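Local coordinates for protein possible MarR-transcriptional regulator (Streptomyces coelicolor, PDB 4B8X) that probably binds DNA through a winged-helix domain as a MarR family transcriptional regulator, its precise function being unknown, at residues A[71-83]-A[93-105]. Sequence-based numbering, arbitrary orientation. Where two conformers were deposited one is given.
Sequences TVDRLVRSGLVAK and TLATITDKGREVV
The base of the winged-helix hairpin, where strand 81-85 pairs antiparallel with strand 93-97, is fastened here to the start of helix 99-114. Ala82 and Thr96 form the hydrogen-bonded pair: Ala82 N reaches Thr96 O at 2.9 Å, and Thr96 N returns the bond to Ala82 O. A water joins Ala82 O to Thr96 OG1. On the sheet face of Val81 and Ala95, opposite that of Ala82 and Thr96, Ala95 CB lies 3.9 Å from Val81 CG1 and also meets Val72 CG1 of helix 65-77, evidence that the wing packs against this helix, the probable recognition helix by its place in the fold. That helix ends in a Schellman motif at Gly79, and Thr98 OG1 donates to Gly79 O at 2.7 Å, in the carbonyl plane, on a lone pair. With chi1 at 67°, Thr98 OG1 sits between the backbone N and the carbonyl carbon and accepts from Gly101 N at 3.0 Å, a capping bond, with Thr98 as the N-cap residue of helix 99-114. Thr98 N donates almost straight (176°) to Leu80 O, but from above the carbonyl plane. Lys100, extended, lays CG against Leu80 CD2 (3.6 Å), and its NZ donates a hydrogen bond to Ser78 O at 3.1 Å. A valine in place of Thr98 would probably leave Gly79 O and Gly101 N without their shared partner and weaken the helix cap. One hydroxyl, donating and accepting at once, thus couples the end of one helix to the beginning of the next.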
loop_
_atom_site.group_PDB
_atom_site.type_symbol
_atom_site.label_atom_id
_atom_site.label_comp_id
_atom_site.label_asym_id
_atom_site.label_seq_id
_atom_site.Cartn_x
_atom_site.Cartn_y
_atom_site.Cartn_z
ATOM N N THR A 71 -1.840 -13.524 -9.641
ATOM C CA THR A 71 -1.746 -12.548 -10.734
ATOM C C THR A 71 -1.563 -13.179 -12.104
ATOM O O THR A 71 -2.315 -12.855 -13.049
ATOM C CB THR A 71 -0.617 -11.553 -10.424
ATOM O OG1 THR A 71 -1.103 -10.658 -9.433
ATOM C CG2 THR A 71 -0.159 -10.762 -11.682
ATOM N N VAL A 72 -0.594 -14.072 -12.219
ATOM C CA VAL A 72 -0.317 -14.743 -13.495
ATOM C C VAL A 72 -1.519 -15.556 -13.920
ATOM O O VAL A 72 -1.906 -15.523 -15.084
ATOM C CB VAL A 72 0.944 -15.634 -13.414
ATOM C CG1 VAL A 72 1.071 -16.583 -14.629
ATOM C CG2 VAL A 72 2.199 -14.769 -13.282
ATOM N N ASP A 73 -2.123 -16.283 -12.978
ATOM C CA ASP A 73 -3.215 -17.190 -13.343
ATOM C C ASP A 73 -4.439 -16.323 -13.773
ATOM O O ASP A 73 -5.158 -16.678 -14.714
ATOM C CB ASP A 73 -3.476 -18.270 -12.258
ATOM C CG ASP A 73 -2.424 -19.427 -12.279
ATOM O OD1 ASP A 73 -1.450 -19.397 -13.057
ATOM O OD2 ASP A 73 -2.558 -20.413 -11.492
ATOM N N ARG A 74 -4.673 -15.165 -13.151
ATOM C CA ARG A 74 -5.758 -14.277 -13.593
ATOM C C ARG A 74 -5.465 -13.647 -14.973
ATOM O O ARG A 74 -6.372 -13.408 -15.765
ATOM C CB ARG A 74 -6.036 -13.181 -12.553
ATOM C CG ARG A 74 -6.576 -13.680 -11.215
ATOM C CD ARG A 74 -8.046 -14.045 -11.296
ATOM N NE ARG A 74 -8.840 -13.025 -11.971
ATOM C CZ ARG A 74 -9.803 -12.309 -11.397
ATOM N NH1 ARG A 74 -10.118 -12.492 -10.119
ATOM N NH2 ARG A 74 -10.458 -11.411 -12.116
ATOM N N LEU A 75 -4.191 -13.391 -15.263
ATOM C CA LEU A 75 -3.792 -12.897 -16.580
ATOM C C LEU A 75 -4.004 -14.002 -17.621
ATOM O O LEU A 75 -4.433 -13.713 -18.744
ATOM C CB LEU A 75 -2.351 -12.380 -16.599
ATOM C CG LEU A 75 -2.155 -11.078 -15.807
ATOM C CD1 LEU A 75 -0.662 -10.801 -15.607
ATOM C CD2 LEU A 75 -2.840 -9.896 -16.479
ATOM N N VAL A 76 -3.720 -15.263 -17.259
ATOM C CA VAL A 76 -3.985 -16.390 -18.159
ATOM C C VAL A 76 -5.493 -16.509 -18.404
ATOM O O VAL A 76 -5.930 -16.695 -19.538
ATOM C CB VAL A 76 -3.461 -17.734 -17.581
ATOM C CG1 VAL A 76 -3.947 -18.919 -18.417
ATOM C CG2 VAL A 76 -1.949 -17.701 -17.461
ATOM N N ARG A 77 -6.276 -16.417 -17.339
ATOM C CA ARG A 77 -7.728 -16.513 -17.461
ATOM C C ARG A 77 -8.269 -15.503 -18.488
ATOM O O ARG A 77 -9.190 -15.801 -19.267
ATOM C CB ARG A 77 -8.358 -16.335 -16.073
ATOM C CG ARG A 77 -9.807 -16.721 -15.967
ATOM C CD ARG A 77 -10.390 -16.258 -14.635
ATOM N NE ARG A 77 -9.713 -16.787 -13.448
ATOM C CZ ARG A 77 -10.078 -16.501 -12.191
ATOM N NH1 ARG A 77 -11.068 -15.631 -11.946
ATOM N NH2 ARG A 77 -9.421 -17.037 -11.177
ATOM N N SER A 78 -7.643 -14.325 -18.527
ATOM C CA SER A 78 -8.025 -13.239 -19.436
ATOM C C SER A 78 -7.369 -13.321 -20.848
ATOM O O SER A 78 -7.614 -12.443 -21.705
ATOM C CB SER A 78 -7.674 -11.863 -18.806
ATOM O OG SER A 78 -8.281 -11.685 -17.520
ATOM N N GLY A 79 -6.544 -14.342 -21.085
ATOM C CA GLY A 79 -5.836 -14.473 -22.363
ATOM C C GLY A 79 -4.654 -13.554 -22.588
ATOM O O GLY A 79 -4.192 -13.411 -23.722
ATOM N N LEU A 80 -4.153 -12.967 -21.504
ATOM C CA LEU A 80 -3.092 -11.953 -21.596
ATOM C C LEU A 80 -1.680 -12.507 -21.378
ATOM O O LEU A 80 -0.700 -11.839 -21.739
ATOM C CB LEU A 80 -3.386 -10.827 -20.599
ATOM C CG LEU A 80 -4.800 -10.232 -20.684
ATOM C CD1 LEU A 80 -4.930 -9.090 -19.681
ATOM C CD2 LEU A 80 -5.209 -9.778 -22.093
ATOM N N VAL A 81 -1.581 -13.690 -20.776
ATOM C CA VAL A 81 -0.346 -14.371 -20.515
ATOM C C VAL A 81 -0.601 -15.865 -20.784
ATOM O O VAL A 81 -1.739 -16.338 -20.680
ATOM C CB VAL A 81 0.072 -14.145 -19.033
ATOM C CG1 VAL A 81 1.132 -15.146 -18.548
ATOM C CG2 VAL A 81 0.524 -12.703 -18.855
ATOM N N ALA A 82 0.464 -16.570 -21.133
ATOM C CA ALA A 82 0.505 -18.023 -21.211
ATOM C C ALA A 82 1.631 -18.562 -20.326
ATOM O O ALA A 82 2.642 -17.927 -20.149
ATOM C CB ALA A 82 0.715 -18.455 -22.662
ATOM N N LYS A 83 1.427 -19.737 -19.736
ATOM C CA LYS A 83 2.434 -20.412 -18.925
ATOM C C LYS A 83 2.983 -21.644 -19.629
ATOM O O LYS A 83 2.270 -22.318 -20.388
ATOM C CB LYS A 83 1.791 -20.904 -17.619
ATOM C CG LYS A 83 1.291 -19.778 -16.734
ATOM C CD LYS A 83 1.047 -20.228 -15.307
ATOM C CE LYS A 83 0.233 -21.495 -15.259
ATOM N NZ LYS A 83 -0.272 -21.756 -13.887
ATOM N N THR A 93 8.384 -22.299 -13.658
ATOM C CA THR A 93 7.376 -22.023 -14.665
ATOM C C THR A 93 7.661 -20.669 -15.267
ATOM O O THR A 93 7.984 -19.730 -14.547
ATOM C CB THR A 93 5.968 -21.965 -14.042
ATOM O OG1 THR A 93 5.680 -23.210 -13.402
ATOM C CG2 THR A 93 4.899 -21.683 -15.090
ATOM N N LEU A 94 7.556 -20.596 -16.592
ATOM C CA LEU A 94 7.695 -19.336 -17.324
ATOM C C LEU A 94 6.323 -18.745 -17.660
ATOM O O LEU A 94 5.411 -19.461 -18.084
ATOM C CB LEU A 94 8.418 -19.604 -18.643
ATOM C CG LEU A 94 9.858 -20.080 -18.602
ATOM C CD1 LEU A 94 10.323 -20.348 -20.025
ATOM C CD2 LEU A 94 10.751 -19.061 -17.917
ATOM N N ALA A 95 6.194 -17.438 -17.450
ATOM C CA ALA A 95 5.040 -16.671 -17.873
ATOM C C ALA A 95 5.422 -15.806 -19.081
ATOM O O ALA A 95 6.441 -15.143 -19.031
ATOM C CB ALA A 95 4.518 -15.800 -16.735
ATOM N N THR A 96 4.623 -15.840 -20.150
ATOM C CA THR A 96 4.908 -15.118 -21.390
ATOM C C THR A 96 3.694 -14.268 -21.752
ATOM O O THR A 96 2.587 -14.771 -21.804
ATOM C CB THR A 96 5.202 -16.097 -22.539
ATOM O OG1 THR A 96 6.207 -17.040 -22.134
ATOM C CG2 THR A 96 5.639 -15.333 -23.784
ATOM N N ILE A 97 3.911 -12.978 -22.026
ATOM C CA ILE A 97 2.804 -12.115 -22.440
ATOM C C ILE A 97 2.370 -12.471 -23.855
ATOM O O ILE A 97 3.206 -12.719 -24.729
ATOM C CB ILE A 97 3.191 -10.620 -22.312
ATOM C CG1 ILE A 97 1.973 -9.711 -22.445
ATOM C CG2 ILE A 97 4.308 -10.259 -23.289
ATOM C CD1 ILE A 97 2.273 -8.268 -22.075
ATOM N N THR A 98 1.060 -12.505 -24.066
ATOM C CA THR A 98 0.486 -12.808 -25.359
ATOM C C THR A 98 0.331 -11.506 -26.169
ATOM O O THR A 98 0.445 -10.407 -25.636
ATOM C CB THR A 98 -0.888 -13.458 -25.219
ATOM O OG1 THR A 98 -1.808 -12.498 -24.670
ATOM C CG2 THR A 98 -0.830 -14.732 -24.339
ATOM N N ASP A 99 0.053 -11.633 -27.452
ATOM C CA ASP A 99 -0.258 -10.448 -28.255
ATOM C C ASP A 99 -1.461 -9.653 -27.706
ATOM O O ASP A 99 -1.430 -8.424 -27.681
ATOM C CB ASP A 99 -0.490 -10.819 -29.732
ATOM C CG ASP A 99 0.783 -11.219 -30.457
ATOM O OD1 ASP A 99 1.900 -11.049 -29.922
ATOM O OD2 ASP A 99 0.654 -11.710 -31.593
ATOM N N LYS A 100 -2.492 -10.348 -27.228
ATOM C CA LYS A 100 -3.625 -9.672 -26.592
ATOM C C LYS A 100 -3.145 -8.931 -25.331
ATOM O O LYS A 100 -3.535 -7.791 -25.084
ATOM C CB LYS A 100 -4.735 -10.673 -26.267
ATOM C CG LYS A 100 -5.954 -10.012 -25.653
ATOM C CD LYS A 100 -7.007 -11.049 -25.296
ATOM C CE LYS A 100 -8.286 -10.429 -24.746
ATOM N NZ LYS A 100 -9.211 -11.427 -24.109
ATOM N N GLY A 101 -2.268 -9.571 -24.553
ATOM C CA GLY A 101 -1.652 -8.926 -23.393
ATOM C C GLY A 101 -0.933 -7.643 -23.745
ATOM O O GLY A 101 -1.045 -6.628 -23.045
ATOM N N ARG A 102 -0.166 -7.678 -24.828
ATOM C CA ARG A 102 0.558 -6.493 -25.298
ATOM C C ARG A 102 -0.407 -5.382 -25.696
ATOM O O ARG A 102 -0.174 -4.221 -25.381
ATOM C CB ARG A 102 1.476 -6.884 -26.464
ATOM C CG ARG A 102 2.617 -7.789 -26.033
ATOM C CD ARG A 102 3.562 -8.096 -27.185
ATOM N NE ARG A 102 4.598 -9.058 -26.831
ATOM C CZ ARG A 102 5.715 -8.770 -26.158
ATOM N NH1 ARG A 102 5.970 -7.536 -25.727
ATOM N NH2 ARG A 102 6.615 -9.721 -25.912
ATOM N N GLU A 103 -1.495 -5.724 -26.374
ATOM C CA GLU A 103 -2.490 -4.734 -26.767
ATOM C C GLU A 103 -3.126 -4.080 -25.543
ATOM O O GLU A 103 -3.314 -2.854 -25.493
ATOM C CB GLU A 103 -3.581 -5.364 -27.641
ATOM C CG GLU A 103 -3.099 -5.850 -29.004
ATOM C CD GLU A 103 -4.092 -6.751 -29.717
ATOM O OE1 GLU A 103 -5.177 -7.014 -29.150
ATOM O OE2 GLU A 103 -3.786 -7.175 -30.855
ATOM N N VAL A 104 -3.476 -4.893 -24.561
ATOM C CA VAL A 104 -4.127 -4.381 -23.364
ATOM C C VAL A 104 -3.190 -3.489 -22.569
ATOM O O VAL A 104 -3.578 -2.387 -22.146
ATOM C CB VAL A 104 -4.685 -5.539 -22.505
ATOM C CG1 VAL A 104 -5.037 -5.062 -21.099
ATOM C CG2 VAL A 104 -5.854 -6.220 -23.228
ATOM N N VAL A 105 -1.947 -3.915 -22.381
ATOM C CA VAL A 105 -1.082 -3.100 -21.562
ATOM C C VAL A 105 -0.744 -1.767 -22.291
ATOM O O VAL A 105 -0.615 -0.745 -21.630
ATOM C CB VAL A 105 0.135 -3.914 -21.061
ATOM C CG1 VAL A 105 1.161 -4.096 -22.170
ATOM C CG2 VAL A 105 0.777 -3.264 -19.846
HETATM O O HOH W 1 5.273 -19.281 -21.232
#